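Local coordinates for ykuJ (Bacillus subtilis, PDB 2FFG), which is of unknown function but forms a compact dimeric domain of the DUF1797 family, with two helices packed on a four-stranded antiparallel sheet, at residues T9-L14 against R27-N32; T17-N22 against Y41-Q46; I36-Y41 against T51-G56; Q46-T51 against D65-V70. One frame throughout, in Å; residues are numbered along the deposited sequence.

Contact 1 (T9-L14 against R27-N32)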
loop_
_atom_site.group_PDB
_atom_site.type_symbol
_atom_site.label_atom_id
_atom_site.label_comp_id
_atom_site.label_asym_id
_atom_site.label_seq_id
_atom_site.Cartn_x
_atom_site.Cartn_y
_atom_site.Cartn_z
ATOM N N THR A 9 0.665 9.777 -4.134
ATOM C CA THR A 9 0.877 9.448 -2.738
ATOM C C THR A 9 1.505 8.061 -2.657
ATOM O O THR A 9 2.548 7.868 -2.025
ATOM C CB THR A 9 -0.447 9.447 -1.951
ATOM O OG1 THR A 9 -1.088 10.719 -2.091
ATOM C CG2 THR A 9 -0.176 9.202 -0.471
ATOM N N ARG A 10 0.875 7.105 -3.327
ATOM C CA ARG A 10 1.359 5.737 -3.325
ATOM C C ARG A 10 2.799 5.608 -3.825
ATOM O O ARG A 10 3.563 4.769 -3.341
ATOM C CB ARG A 10 0.420 4.866 -4.158
ATOM C CG ARG A 10 -0.947 4.647 -3.516
ATOM C CD ARG A 10 -1.904 3.956 -4.487
ATOM N NE ARG A 10 -3.153 3.537 -3.852
ATOM C CZ ARG A 10 -4.117 4.359 -3.452
ATOM N NH1 ARG A 10 -3.998 5.666 -3.616
ATOM N NH2 ARG A 10 -5.207 3.867 -2.881
ATOM N N LEU A 11 3.171 6.434 -4.798
ATOM C CA LEU A 11 4.519 6.381 -5.333
ATOM C C LEU A 11 5.509 7.028 -4.380
ATOM O O LEU A 11 6.681 6.675 -4.368
ATOM C CB LEU A 11 4.586 7.058 -6.706
ATOM C CG LEU A 11 3.787 6.379 -7.826
ATOM C CD1 LEU A 11 4.004 7.116 -9.138
ATOM C CD2 LEU A 11 4.218 4.935 -7.964
ATOM N N GLN A 12 5.035 7.969 -3.574
ATOM C CA GLN A 12 5.905 8.638 -2.619
ATOM C C GLN A 12 6.230 7.690 -1.484
ATOM O O GLN A 12 7.382 7.607 -1.047
ATOM C CB GLN A 12 5.239 9.898 -2.077
ATOM C CG GLN A 12 5.047 10.977 -3.121
ATOM C CD GLN A 12 4.285 12.162 -2.575
ATOM O OE1 GLN A 12 3.273 12.002 -1.884
ATOM N NE2 GLN A 12 4.756 13.359 -2.889
ATOM N N SER A 13 5.216 6.968 -1.010
ATOM C CA SER A 13 5.432 6.013 0.067
ATOM C C SER A 13 6.199 4.811 -0.468
ATOM O O SER A 13 6.888 4.126 0.284
ATOM C CB SER A 13 4.098 5.571 0.688
ATOM O OG SER A 13 3.231 5.011 -0.277
ATOM N N LEU A 14 6.092 4.576 -1.773
ATOM C CA LEU A 14 6.787 3.466 -2.417
ATOM C C LEU A 14 8.296 3.721 -2.394
ATOM O O LEU A 14 9.075 2.818 -2.097
ATOM C CB LEU A 14 6.284 3.297 -3.862
ATOM C CG LEU A 14 6.590 2.060 -4.736
ATOM C CD1 LEU A 14 7.862 2.248 -5.520
ATOM C CD2 LEU A 14 6.656 0.808 -3.877
ATOM N N ARG A 27 5.034 -2.152 -6.702
ATOM C CA ARG A 27 3.611 -2.317 -6.432
ATOM C C ARG A 27 2.822 -2.316 -7.743
ATOM O O ARG A 27 3.326 -1.909 -8.796
ATOM C CB ARG A 27 3.085 -1.236 -5.480
ATOM C CG ARG A 27 2.934 0.153 -6.062
ATOM C CD ARG A 27 2.692 1.155 -4.951
ATOM N NE ARG A 27 1.377 1.024 -4.316
ATOM C CZ ARG A 27 1.056 1.546 -3.127
ATOM N NH1 ARG A 27 1.955 2.236 -2.424
ATOM N NH2 ARG A 27 -0.171 1.390 -2.640
ATOM N N TYR A 28 1.586 -2.796 -7.669
ATOM C CA TYR A 28 0.720 -2.883 -8.830
ATOM C C TYR A 28 -0.357 -1.826 -8.778
ATOM O O TYR A 28 -0.673 -1.280 -7.728
ATOM C CB TYR A 28 0.012 -4.238 -8.880
ATOM C CG TYR A 28 0.913 -5.409 -9.121
ATOM C CD1 TYR A 28 1.323 -5.741 -10.408
ATOM C CD2 TYR A 28 1.376 -6.186 -8.059
ATOM C CE1 TYR A 28 2.178 -6.821 -10.642
ATOM C CE2 TYR A 28 2.237 -7.278 -8.281
ATOM C CZ TYR A 28 2.631 -7.585 -9.575
ATOM O OH TYR A 28 3.474 -8.649 -9.809
ATOM N N PHE A 29 -0.911 -1.540 -9.941
ATOM C CA PHE A 29 -2.014 -0.616 -10.052
ATOM C C PHE A 29 -2.972 -1.422 -10.883
ATOM O O PHE A 29 -2.660 -1.800 -12.011
ATOM C CB PHE A 29 -1.622 0.665 -10.783
ATOM C CG PHE A 29 -0.784 1.581 -9.959
ATOM C CD1 PHE A 29 0.585 1.373 -9.842
ATOM C CD2 PHE A 29 -1.371 2.618 -9.246
ATOM C CE1 PHE A 29 1.360 2.187 -9.021
ATOM C CE2 PHE A 29 -0.610 3.439 -8.420
ATOM C CZ PHE A 29 0.756 3.224 -8.305
ATOM N N GLU A 30 -4.121 -1.732 -10.311
ATOM C CA GLU A 30 -5.105 -2.499 -11.030
ATOM C C GLU A 30 -6.414 -1.749 -11.146
ATOM O O GLU A 30 -6.700 -0.837 -10.372
ATOM C CB GLU A 30 -5.315 -3.855 -10.356
ATOM C CG GLU A 30 -5.512 -3.810 -8.866
ATOM C CD GLU A 30 -5.679 -5.203 -8.262
ATOM O OE1 GLU A 30 -4.739 -6.026 -8.352
ATOM O OE2 GLU A 30 -6.761 -5.474 -7.695
ATOM N N VAL A 31 -7.185 -2.130 -12.152
ATOM C CA VAL A 31 -8.485 -1.545 -12.415
ATOM C C VAL A 31 -9.440 -2.726 -12.492
ATOM O O VAL A 31 -9.272 -3.610 -13.328
ATOM C CB VAL A 31 -8.501 -0.784 -13.768
ATOM C CG1 VAL A 31 -9.921 -0.388 -14.134
ATOM C CG2 VAL A 31 -7.640 0.449 -13.677
ATOM N N ASN A 32 -10.419 -2.762 -11.595
ATOM C CA ASN A 32 -11.405 -3.842 -11.591
ATOM C C ASN A 32 -10.773 -5.214 -11.322
ATOM O O ASN A 32 -11.071 -6.193 -12.008
ATOM C CB ASN A 32 -12.154 -3.853 -12.935
ATOM C CG ASN A 32 -13.422 -4.673 -12.889
ATOM O OD1 ASN A 32 -14.219 -4.550 -11.955
ATOM N ND2 ASN A 32 -13.629 -5.506 -13.905
#
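One face of the Arg27 guanidinium is covered by Arg10, whose CB sits 3.4 Å above the guanidinium plane, over its centre, while Ser13 OG lies at the edge, 3.7 Å from Arg27 NH1. Leu11 CD2 lies at the edge of the Phe29 ring, 3.9 Å from Phe29 CZ. Arginine suits both positions because its long aliphatic part packs here while the charged end finds partners: Arg10 NH1 bonds to Gly6 O of the same helix, and Arg10 NE and Arg27 NH2 pair with Glu16 of the second subunit. The two side chains cross at about a right angle, guanidinium planes 62° apart, and the shared carboxylate probably draws them together, Arg10 NE lying 3.9 Å from Arg27 NH2. Arg27 reaches this place by a bend at chi3 (-70°), its CD passing 4.0 Å from Leu14 CG. Ser13 turns its hydroxyl back to the helix, OG donating to Arg10 O from above the carbonyl plane at 3.1 Å. Leu11 and Phe29, both buried, supply the apolar part. This is helix-on-sheet packing of a two-layer alpha+beta fold, the helix almost antiparallel (169°) to strand 25-31, the outermost of the sheet within this chain, beside the dimer interface.

Contact 2 (T17-N22 against Y41-Q46); sequences TAEAAN and YFEKNQ
Glu19 and Glu43 slide past each other in opposite directions where the last turn of helix 3-21, closed by a Schellman motif with Asn22 as its C-prime residue, meets the loop after strand 34-42. Their carboxylate planes stand 61° apart, and Glu19 OE1 lies 3.6 Å from Glu43 OE2; two acidic groups come close, which would be eased if Glu43 held a proton. A bend at chi2 (-77°) carries the Glu19 carboxylate across to the end of strand 34-42 and the loop that follows. It approaches Tyr41 obliquely, its plane 69° from the ring, and Glu19 OE2 meets the ring edge, accepting a weak hydrogen bond from Tyr41 OH at 3.4 Å. The same oxygen takes a second weak bond from Gln46 NE2, whose side chain crosses that of Glu19 at about a right angle. A carboxylate serves well here because one oxygen can receive both donors. Ala18 is small enough to let the tyrosine in: Ala18 CB sits at the ring edge, 3.5 Å from Tyr41 CD2. Positive phi at Asn22 turns the chain out of the helix. Glu43 OE1 lies 2.7 Å from Ala18 O, consistent with a proton on the acid, though Glu43 is poorly ordered.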
loop_
_atom_site.group_PDB
_atom_site.type_symbol
_atom_site.label_atom_id
_atom_site.label_comp_id
_atom_site.label_asym_id
_atom_site.label_seq_id
_atom_site.Cartn_x
_atom_site.Cartn_y
_atom_site.Cartn_z
ATOM N N THR A 17 9.610 3.822 1.270
ATOM C CA THR A 17 9.804 2.484 1.804
ATOM C C THR A 17 11.025 1.799 1.202
ATOM O O THR A 17 11.668 0.976 1.852
ATOM C CB THR A 17 8.556 1.624 1.557
ATOM O OG1 THR A 17 7.428 2.241 2.193
ATOM C CG2 THR A 17 8.744 0.231 2.118
ATOM N N ALA A 18 11.357 2.152 -0.033
ATOM C CA ALA A 18 12.505 1.562 -0.702
ATOM C C ALA A 18 13.838 2.088 -0.169
ATOM O O ALA A 18 14.822 1.348 -0.098
ATOM C CB ALA A 18 12.413 1.814 -2.189
ATOM N N GLU A 19 13.879 3.365 0.195
ATOM C CA GLU A 19 15.109 3.955 0.705
ATOM C C GLU A 19 15.464 3.362 2.067
ATOM O O GLU A 19 16.624 3.049 2.338
ATOM C CB GLU A 19 14.959 5.478 0.802
ATOM C CG GLU A 19 14.746 6.164 -0.553
ATOM C CD GLU A 19 16.023 6.311 -1.371
ATOM O OE1 GLU A 19 16.980 5.545 -1.150
ATOM O OE2 GLU A 19 16.067 7.191 -2.254
ATOM N N ALA A 20 14.451 3.192 2.906
ATOM C CA ALA A 20 14.629 2.631 4.241
ATOM C C ALA A 20 15.034 1.155 4.204
ATOM O O ALA A 20 15.940 0.729 4.921
ATOM C CB ALA A 20 13.346 2.798 5.048
ATOM N N ALA A 21 14.355 0.374 3.375
ATOM C CA ALA A 21 14.654 -1.045 3.257
ATOM C C ALA A 21 15.964 -1.224 2.501
ATOM O O ALA A 21 16.520 -2.323 2.443
ATOM C CB ALA A 21 13.523 -1.753 2.515
ATOM N N ASN A 22 16.452 -0.127 1.935
ATOM C CA ASN A 22 17.678 -0.139 1.157
ATOM C C ASN A 22 17.662 -1.218 0.088
ATOM O O ASN A 22 18.651 -1.919 -0.117
ATOM C CB ASN A 22 18.895 -0.313 2.065
ATOM C CG ASN A 22 19.646 0.992 2.285
ATOM O OD1 ASN A 22 20.233 1.547 1.356
ATOM N ND2 ASN A 22 19.617 1.493 3.512
ATOM N N TYR A 41 10.721 1.000 -7.788
ATOM C CA TYR A 41 11.585 2.132 -7.502
ATOM C C TYR A 41 13.001 1.683 -7.205
ATOM O O TYR A 41 13.220 0.897 -6.283
ATOM C CB TYR A 41 11.062 2.932 -6.308
ATOM C CG TYR A 41 11.938 4.117 -5.980
ATOM C CD1 TYR A 41 11.975 5.225 -6.822
ATOM C CD2 TYR A 41 12.748 4.125 -4.846
ATOM C CE1 TYR A 41 12.792 6.320 -6.551
ATOM C CE2 TYR A 41 13.579 5.220 -4.558
ATOM C CZ TYR A 41 13.592 6.315 -5.419
ATOM O OH TYR A 41 14.389 7.405 -5.147
ATOM N N PHE A 42 13.958 2.175 -7.989
ATOM C CA PHE A 42 15.361 1.837 -7.774
ATOM C C PHE A 42 16.064 3.038 -7.161
ATOM O O PHE A 42 16.163 4.082 -7.795
ATOM C CB PHE A 42 16.049 1.480 -9.093
ATOM C CG PHE A 42 15.484 0.266 -9.765
ATOM C CD1 PHE A 42 14.308 0.342 -10.503
ATOM C CD2 PHE A 42 16.119 -0.962 -9.649
ATOM C CE1 PHE A 42 13.774 -0.793 -11.113
ATOM C CE2 PHE A 42 15.593 -2.102 -10.256
ATOM C CZ PHE A 42 14.422 -2.017 -10.987
ATOM N N GLU A 43 16.545 2.901 -5.928
ATOM C CA GLU A 43 17.247 4.007 -5.277
ATOM C C GLU A 43 18.693 4.036 -5.745
ATOM O O GLU A 43 19.573 4.561 -5.063
ATOM C CB GLU A 43 17.198 3.873 -3.760
ATOM C CG GLU A 43 18.027 2.742 -3.208
ATOM C CD GLU A 43 17.301 2.009 -2.108
ATOM O OE1 GLU A 43 16.243 1.408 -2.398
ATOM O OE2 GLU A 43 17.781 2.040 -0.960
ATOM N N LYS A 44 18.914 3.452 -6.920
ATOM C CA LYS A 44 20.217 3.403 -7.569
ATOM C C LYS A 44 20.221 4.666 -8.418
ATOM O O LYS A 44 20.864 4.766 -9.465
ATOM C CB LYS A 44 20.317 2.154 -8.442
ATOM C CG LYS A 44 20.131 0.853 -7.671
ATOM C CD LYS A 44 18.676 0.622 -7.290
ATOM C CE LYS A 44 18.507 -0.559 -6.349
ATOM N NZ LYS A 44 18.973 -0.228 -4.979
ATOM N N ASN A 45 19.457 5.617 -7.906
ATOM C CA ASN A 45 19.224 6.938 -8.459
ATOM C C ASN A 45 17.911 7.208 -7.740
ATOM O O ASN A 45 17.717 6.750 -6.613
ATOM C CB ASN A 45 18.987 6.891 -9.972
ATOM C CG ASN A 45 19.080 8.272 -10.627
ATOM O OD1 ASN A 45 20.130 8.661 -11.154
ATOM N ND2 ASN A 45 17.980 9.021 -10.586
ATOM N N GLN A 46 17.004 7.918 -8.387
ATOM C CA GLN A 46 15.712 8.204 -7.782
ATOM C C GLN A 46 14.709 7.918 -8.889
ATOM O O GLN A 46 13.763 8.679 -9.094
ATOM C CB GLN A 46 15.650 9.677 -7.366
ATOM C CG GLN A 46 16.895 10.168 -6.622
ATOM C CD GLN A 46 16.909 9.770 -5.156
ATOM O OE1 GLN A 46 16.174 10.336 -4.348
ATOM N NE2 GLN A 46 17.738 8.790 -4.808
#

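Contact 3 (I36-Y41 against T51-G56)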
loop_
_atom_site.group_PDB
_atom_site.type_symbol
_atom_site.label_atom_id
_atom_site.label_comp_id
_atom_site.label_asym_id
_atom_site.label_seq_id
_atom_site.Cartn_x
_atom_site.Cartn_y
_atom_site.Cartn_z
ATOM N N ILE A 36 -2.977 -3.788 -14.269
ATOM C CA ILE A 36 -2.738 -3.032 -15.486
ATOM C C ILE A 36 -1.246 -2.773 -15.621
ATOM O O ILE A 36 -0.689 -2.893 -16.712
ATOM C CB ILE A 36 -3.469 -1.682 -15.471
ATOM C CG1 ILE A 36 -4.971 -1.911 -15.333
ATOM C CG2 ILE A 36 -3.165 -0.912 -16.745
ATOM C CD1 ILE A 36 -5.684 -2.727 -16.449
ATOM N N CYS A 37 -0.611 -2.420 -14.506
ATOM C CA CYS A 37 0.821 -2.147 -14.485
ATOM C C CYS A 37 1.438 -2.215 -13.076
ATOM O O CYS A 37 0.740 -2.222 -12.064
ATOM C CB CYS A 37 1.098 -0.762 -15.095
ATOM S SG CYS A 37 0.447 0.639 -14.133
ATOM N N SER A 38 2.761 -2.294 -13.022
ATOM C CA SER A 38 3.461 -2.309 -11.753
ATOM C C SER A 38 4.619 -1.318 -11.857
ATOM O O SER A 38 5.156 -1.077 -12.943
ATOM C CB SER A 38 3.989 -3.701 -11.438
ATOM O OG SER A 38 4.962 -4.095 -12.380
ATOM N N VAL A 39 4.984 -0.717 -10.735
ATOM C CA VAL A 39 6.081 0.227 -10.740
ATOM C C VAL A 39 7.114 -0.197 -9.708
ATOM O O VAL A 39 6.777 -0.587 -8.596
ATOM C CB VAL A 39 5.590 1.675 -10.442
ATOM C CG1 VAL A 39 4.842 1.708 -9.122
ATOM C CG2 VAL A 39 6.775 2.640 -10.400
ATOM N N LYS A 40 8.377 -0.141 -10.100
ATOM C CA LYS A 40 9.465 -0.506 -9.212
ATOM C C LYS A 40 10.368 0.712 -9.032
ATOM O O LYS A 40 10.713 1.402 -10.002
ATOM C CB LYS A 40 10.246 -1.670 -9.812
ATOM C CG LYS A 40 11.254 -2.304 -8.885
ATOM C CD LYS A 40 11.768 -3.612 -9.479
ATOM C CE LYS A 40 12.685 -4.344 -8.513
ATOM N NZ LYS A 40 13.142 -5.649 -9.063
ATOM N N TYR A 41 10.721 1.000 -7.788
ATOM C CA TYR A 41 11.585 2.132 -7.502
ATOM C C TYR A 41 13.001 1.683 -7.205
ATOM O O TYR A 41 13.220 0.897 -6.283
ATOM C CB TYR A 41 11.062 2.932 -6.308
ATOM C CG TYR A 41 11.938 4.117 -5.980
ATOM C CD1 TYR A 41 11.975 5.225 -6.822
ATOM C CD2 TYR A 41 12.748 4.125 -4.846
ATOM C CE1 TYR A 41 12.792 6.320 -6.551
ATOM C CE2 TYR A 41 13.579 5.220 -4.558
ATOM C CZ TYR A 41 13.592 6.315 -5.419
ATOM O OH TYR A 41 14.389 7.405 -5.147
ATOM N N THR A 51 6.265 -1.087 -15.659
ATOM C CA THR A 51 6.046 -2.283 -16.456
ATOM C C THR A 51 4.568 -2.323 -16.841
ATOM O O THR A 51 3.690 -2.294 -15.976
ATOM C CB THR A 51 6.436 -3.534 -15.651
ATOM O OG1 THR A 51 7.839 -3.481 -15.363
ATOM C CG2 THR A 51 6.139 -4.795 -16.432
ATOM N N VAL A 52 4.307 -2.364 -18.148
ATOM C CA VAL A 52 2.949 -2.373 -18.687
ATOM C C VAL A 52 2.595 -3.761 -19.216
ATOM O O VAL A 52 3.217 -4.258 -20.158
ATOM C CB VAL A 52 2.816 -1.364 -19.850
ATOM C CG1 VAL A 52 1.357 -1.254 -20.285
ATOM C CG2 VAL A 52 3.383 -0.014 -19.436
ATOM N N PHE A 53 1.578 -4.377 -18.633
ATOM C CA PHE A 53 1.199 -5.723 -19.047
ATOM C C PHE A 53 0.356 -5.792 -20.318
ATOM O O PHE A 53 -0.388 -4.867 -20.656
ATOM C CB PHE A 53 0.473 -6.431 -17.892
ATOM C CG PHE A 53 1.279 -6.480 -16.616
ATOM C CD1 PHE A 53 2.465 -7.209 -16.555
ATOM C CD2 PHE A 53 0.884 -5.748 -15.495
ATOM C CE1 PHE A 53 3.249 -7.206 -15.397
ATOM C CE2 PHE A 53 1.659 -5.736 -14.331
ATOM C CZ PHE A 53 2.844 -6.464 -14.281
ATOM N N GLN A 54 0.515 -6.895 -21.033
ATOM C CA GLN A 54 -0.246 -7.158 -22.244
ATOM C C GLN A 54 -0.429 -8.674 -22.301
ATOM O O GLN A 54 0.550 -9.417 -22.253
ATOM C CB GLN A 54 0.496 -6.665 -23.495
ATOM C CG GLN A 54 -0.262 -6.951 -24.789
ATOM C CD GLN A 54 0.464 -6.479 -26.047
ATOM O OE1 GLN A 54 1.626 -6.827 -26.282
ATOM N NE2 GLN A 54 -0.231 -5.697 -26.872
ATOM N N LYS A 55 -1.675 -9.125 -22.384
ATOM C CA LYS A 55 -1.971 -10.553 -22.434
ATOM C C LYS A 55 -1.207 -11.361 -23.492
ATOM O O LYS A 55 -1.093 -10.958 -24.654
ATOM C CB LYS A 55 -3.467 -10.765 -22.639
ATOM C CG LYS A 55 -4.336 -10.401 -21.456
ATOM C CD LYS A 55 -5.772 -10.830 -21.722
ATOM C CE LYS A 55 -6.673 -10.558 -20.545
ATOM N NZ LYS A 55 -8.070 -10.970 -20.843
ATOM N N GLY A 56 -0.687 -12.509 -23.070
ATOM C CA GLY A 56 0.052 -13.381 -23.967
ATOM C C GLY A 56 1.340 -12.776 -24.484
ATOM O O GLY A 56 2.029 -13.367 -25.322
HETATM O O HOH W 1 -1.825 -3.186 -19.398
#
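Strands 36-41 and 51-54 run antiparallel, their axes 5.0 Å apart at closest approach. Ser38 and Thr51 form a hydrogen-bonded pair: Thr51 N donates to Ser38 O at 2.9 Å in an almost straight bond (176°), and Ser38 N returns one to Thr51 O at 3.1 Å. Cys37 and Val52 are the adjoining non-hydrogen-bonded pair, and beyond them Phe53 N makes a weak bond to Ile36 O. A water donates to Ile36 O and lies, at a rather short distance, by Phe53 O. On its other side, strand 36-41 has a classic beta bulge, Ile36 and Cys37 both facing Phe29.

On the face with Ser38 and Thr51, these two small side chains leave room for the Phe53 ring: Ser38 OG touches Thr51 CB at 3.6 Å and Phe53 CZ at 3.7 Å. With CG anti to the carbonyl carbon (chi1 -56°), the ring lies back over the neighbouring strand, Phe53 CE2 being 3.7 Å from Cys37 CA. Cys37 and Val52 touch Ile74 and Leu77; compact, apolar groups suit the side packed under helix 67-79. The chemistry is therefore mostly that of the main chain, amides and carbonyls holding the hairpin together while side chains cover its faces.

Contact 4 (Q46-T51 against D65-V70); sequences QTFELT and DNIDMV
Phe48 leaves strand 47-54 toward the first turn of helix 67-79, and its CB already meets Val70, lying 4.1 Å from Val70 CG2. At the next atom Val70 offers its other methyl: Val70 CG1 stands over one face of the ring, offset toward the rim, 4.1 Å from Phe48 CG. The two side chains cross at about a right angle, and the branching of valine places one methyl against the root of the phenylalanine and the other upon its ring. Farther out, Phe48 CE1 reaches the helix backbone and comes 4.0 Å from Ile67 CA. At the tip, Phe48 CZ meets Ile67 CG1, also at 4.0 Å; Phe48 and Ile67 lie side by side and point the same way. With CG1 anti to the backbone N (chi1 -169°), the isoleucine brings that atom to the tip of the ring.

This is helix-on-sheet packing in the hydrophobic core, with helix 67-79 laid over a central strand of the antiparallel sheet. Elsewhere Phe48 meets Tyr41, the ring planes at about 55°, and touches Gln15 of helix 3-21. Leu50, two residues on, points to the same face and brings CB to 4.4 Å from Val70 CG2.

Asn66 is the N-cap, right before the helix, where the short amide of asparagine can reach first-turn backbone NH groups: OD1 accepts from Met69 N at 3.1 Å, and weakly from Asp68 N. Just before it, Asp65 CB packs against Thr47 CG2 at 3.7 Å.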
loop_
_atom_site.group_PDB
_atom_site.type_symbol
_atom_site.label_atom_id
_atom_site.label_comp_id
_atom_site.label_asym_id
_atom_site.label_seq_id
_atom_site.Cartn_x
_atom_site.Cartn_y
_atom_site.Cartn_z
ATOM N N GLN A 46 17.004 7.918 -8.387
ATOM C CA GLN A 46 15.712 8.204 -7.782
ATOM C C GLN A 46 14.709 7.918 -8.889
ATOM O O GLN A 46 13.763 8.679 -9.094
ATOM C CB GLN A 46 15.650 9.677 -7.366
ATOM C CG GLN A 46 16.895 10.168 -6.622
ATOM C CD GLN A 46 16.909 9.770 -5.156
ATOM O OE1 GLN A 46 16.174 10.336 -4.348
ATOM N NE2 GLN A 46 17.738 8.790 -4.808
ATOM N N THR A 47 14.917 6.802 -9.586
ATOM C CA THR A 47 14.075 6.426 -10.716
ATOM C C THR A 47 13.024 5.339 -10.530
ATOM O O THR A 47 13.136 4.447 -9.691
ATOM C CB THR A 47 14.935 6.001 -11.918
ATOM O OG1 THR A 47 15.593 4.762 -11.619
ATOM C CG2 THR A 47 15.978 7.074 -12.235
ATOM N N PHE A 48 12.000 5.426 -11.361
ATOM C CA PHE A 48 10.915 4.470 -11.344
ATOM C C PHE A 48 10.946 3.692 -12.644
ATOM O O PHE A 48 11.274 4.236 -13.700
ATOM C CB PHE A 48 9.573 5.182 -11.234
ATOM C CG PHE A 48 9.405 5.969 -9.971
ATOM C CD1 PHE A 48 10.047 7.190 -9.802
ATOM C CD2 PHE A 48 8.613 5.485 -8.939
ATOM C CE1 PHE A 48 9.902 7.915 -8.624
ATOM C CE2 PHE A 48 8.462 6.202 -7.757
ATOM C CZ PHE A 48 9.104 7.413 -7.598
ATOM N N GLU A 49 10.634 2.409 -12.558
ATOM C CA GLU A 49 10.571 1.573 -13.742
ATOM C C GLU A 49 9.126 1.094 -13.857
ATOM O O GLU A 49 8.622 0.382 -12.992
ATOM C CB GLU A 49 11.506 0.378 -13.621
ATOM C CG GLU A 49 11.505 -0.493 -14.862
ATOM C CD GLU A 49 12.302 -1.764 -14.680
ATOM O OE1 GLU A 49 11.934 -2.578 -13.804
ATOM O OE2 GLU A 49 13.293 -1.949 -15.412
ATOM N N LEU A 50 8.455 1.519 -14.916
ATOM C CA LEU A 50 7.076 1.128 -15.129
ATOM C C LEU A 50 6.974 -0.055 -16.093
ATOM O O LEU A 50 7.532 -0.034 -17.187
ATOM C CB LEU A 50 6.287 2.308 -15.678
ATOM C CG LEU A 50 4.797 2.079 -15.937
ATOM C CD1 LEU A 50 4.019 2.103 -14.631
ATOM C CD2 LEU A 50 4.284 3.161 -16.867
ATOM N N THR A 51 6.265 -1.087 -15.659
ATOM C CA THR A 51 6.046 -2.283 -16.456
ATOM C C THR A 51 4.568 -2.323 -16.841
ATOM O O THR A 51 3.690 -2.294 -15.976
ATOM C CB THR A 51 6.436 -3.534 -15.651
ATOM O OG1 THR A 51 7.839 -3.481 -15.363
ATOM C CG2 THR A 51 6.139 -4.795 -16.432
ATOM N N ASP A 65 12.536 9.145 -14.181
ATOM C CA ASP A 65 13.328 9.650 -13.069
ATOM C C ASP A 65 12.524 10.693 -12.319
ATOM O O ASP A 65 12.995 11.263 -11.341
ATOM C CB ASP A 65 14.640 10.266 -13.566
ATOM C CG ASP A 65 14.417 11.386 -14.561
ATOM O OD1 ASP A 65 13.919 11.106 -15.673
ATOM O OD2 ASP A 65 14.731 12.549 -14.233
ATOM N N ASN A 66 11.296 10.923 -12.767
ATOM C CA ASN A 66 10.443 11.900 -12.124
ATOM C C ASN A 66 9.081 11.324 -11.736
ATOM O O ASN A 66 8.316 10.867 -12.583
ATOM C CB ASN A 66 10.256 13.103 -13.044
ATOM C CG ASN A 66 9.398 14.171 -12.419
ATOM O OD1 ASN A 66 8.253 13.918 -12.056
ATOM N ND2 ASN A 66 9.947 15.374 -12.281
ATOM N N ILE A 67 8.786 11.373 -10.443
ATOM C CA ILE A 67 7.544 10.861 -9.893
ATOM C C ILE A 67 6.265 11.429 -10.532
ATOM O O ILE A 67 5.277 10.712 -10.702
ATOM C CB ILE A 67 7.507 11.105 -8.376
ATOM C CG1 ILE A 67 6.347 10.333 -7.754
ATOM C CG2 ILE A 67 7.379 12.602 -8.091
ATOM C CD1 ILE A 67 4.906 10.893 -7.888
ATOM N N ASP A 68 6.275 12.707 -10.888
ATOM C CA ASP A 68 5.089 13.305 -11.491
ATOM C C ASP A 68 4.841 12.748 -12.879
ATOM O O ASP A 68 3.695 12.545 -13.279
ATOM C CB ASP A 68 5.209 14.841 -11.572
ATOM C CG ASP A 68 5.042 15.516 -10.220
ATOM O OD1 ASP A 68 4.352 14.945 -9.353
ATOM O OD2 ASP A 68 5.585 16.624 -10.027
HETATM N N MSE A 69 5.921 12.494 -13.607
HETATM C CA MSE A 69 5.814 11.966 -14.952
HETATM C C MSE A 69 5.425 10.495 -15.033
HETATM O O MSE A 69 4.755 10.084 -15.977
HETATM C CB MSE A 69 7.115 12.223 -15.685
HETATM C CG MSE A 69 7.331 13.703 -15.901
HETATM SE SE MSE A 69 9.008 14.111 -16.695
HETATM C CE MSE A 69 8.659 13.392 -18.463
ATOM N N VAL A 70 5.844 9.695 -14.061
ATOM C CA VAL A 70 5.479 8.294 -14.074
ATOM C C VAL A 70 4.019 8.202 -13.621
ATOM O O VAL A 70 3.252 7.390 -14.119
ATOM C CB VAL A 70 6.401 7.465 -13.153
ATOM C CG1 VAL A 70 6.294 7.953 -11.711
ATOM C CG2 VAL A 70 6.049 5.986 -13.268
#

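Overall arrangement
All four contacts involve one antiparallel sheet, ordered 25-31, 34-42, 47-54, 57-64, with helices 3-21 and 67-79 at the two ends of the chain. Contacts 1 and 2 both use helix 3-21, at neighbouring strands, their centres about 16 Å apart. Contact 3 joins the two middle strands; contact 4 brings the second helix to strand 47-54. Along the chain, contact 1 closes before contacts 3 and 4 open, whereas contact 2 crosses contacts 1 and 3, and contact 3 crosses contact 4. Tyr41 is common to contacts 2 and 3, Gln46 to 2 and 4, Thr51 to 3 and 4. Contacts 1 and 4, about 12 Å between centres, meet through Leu11, so both helices and the sheet share one small core.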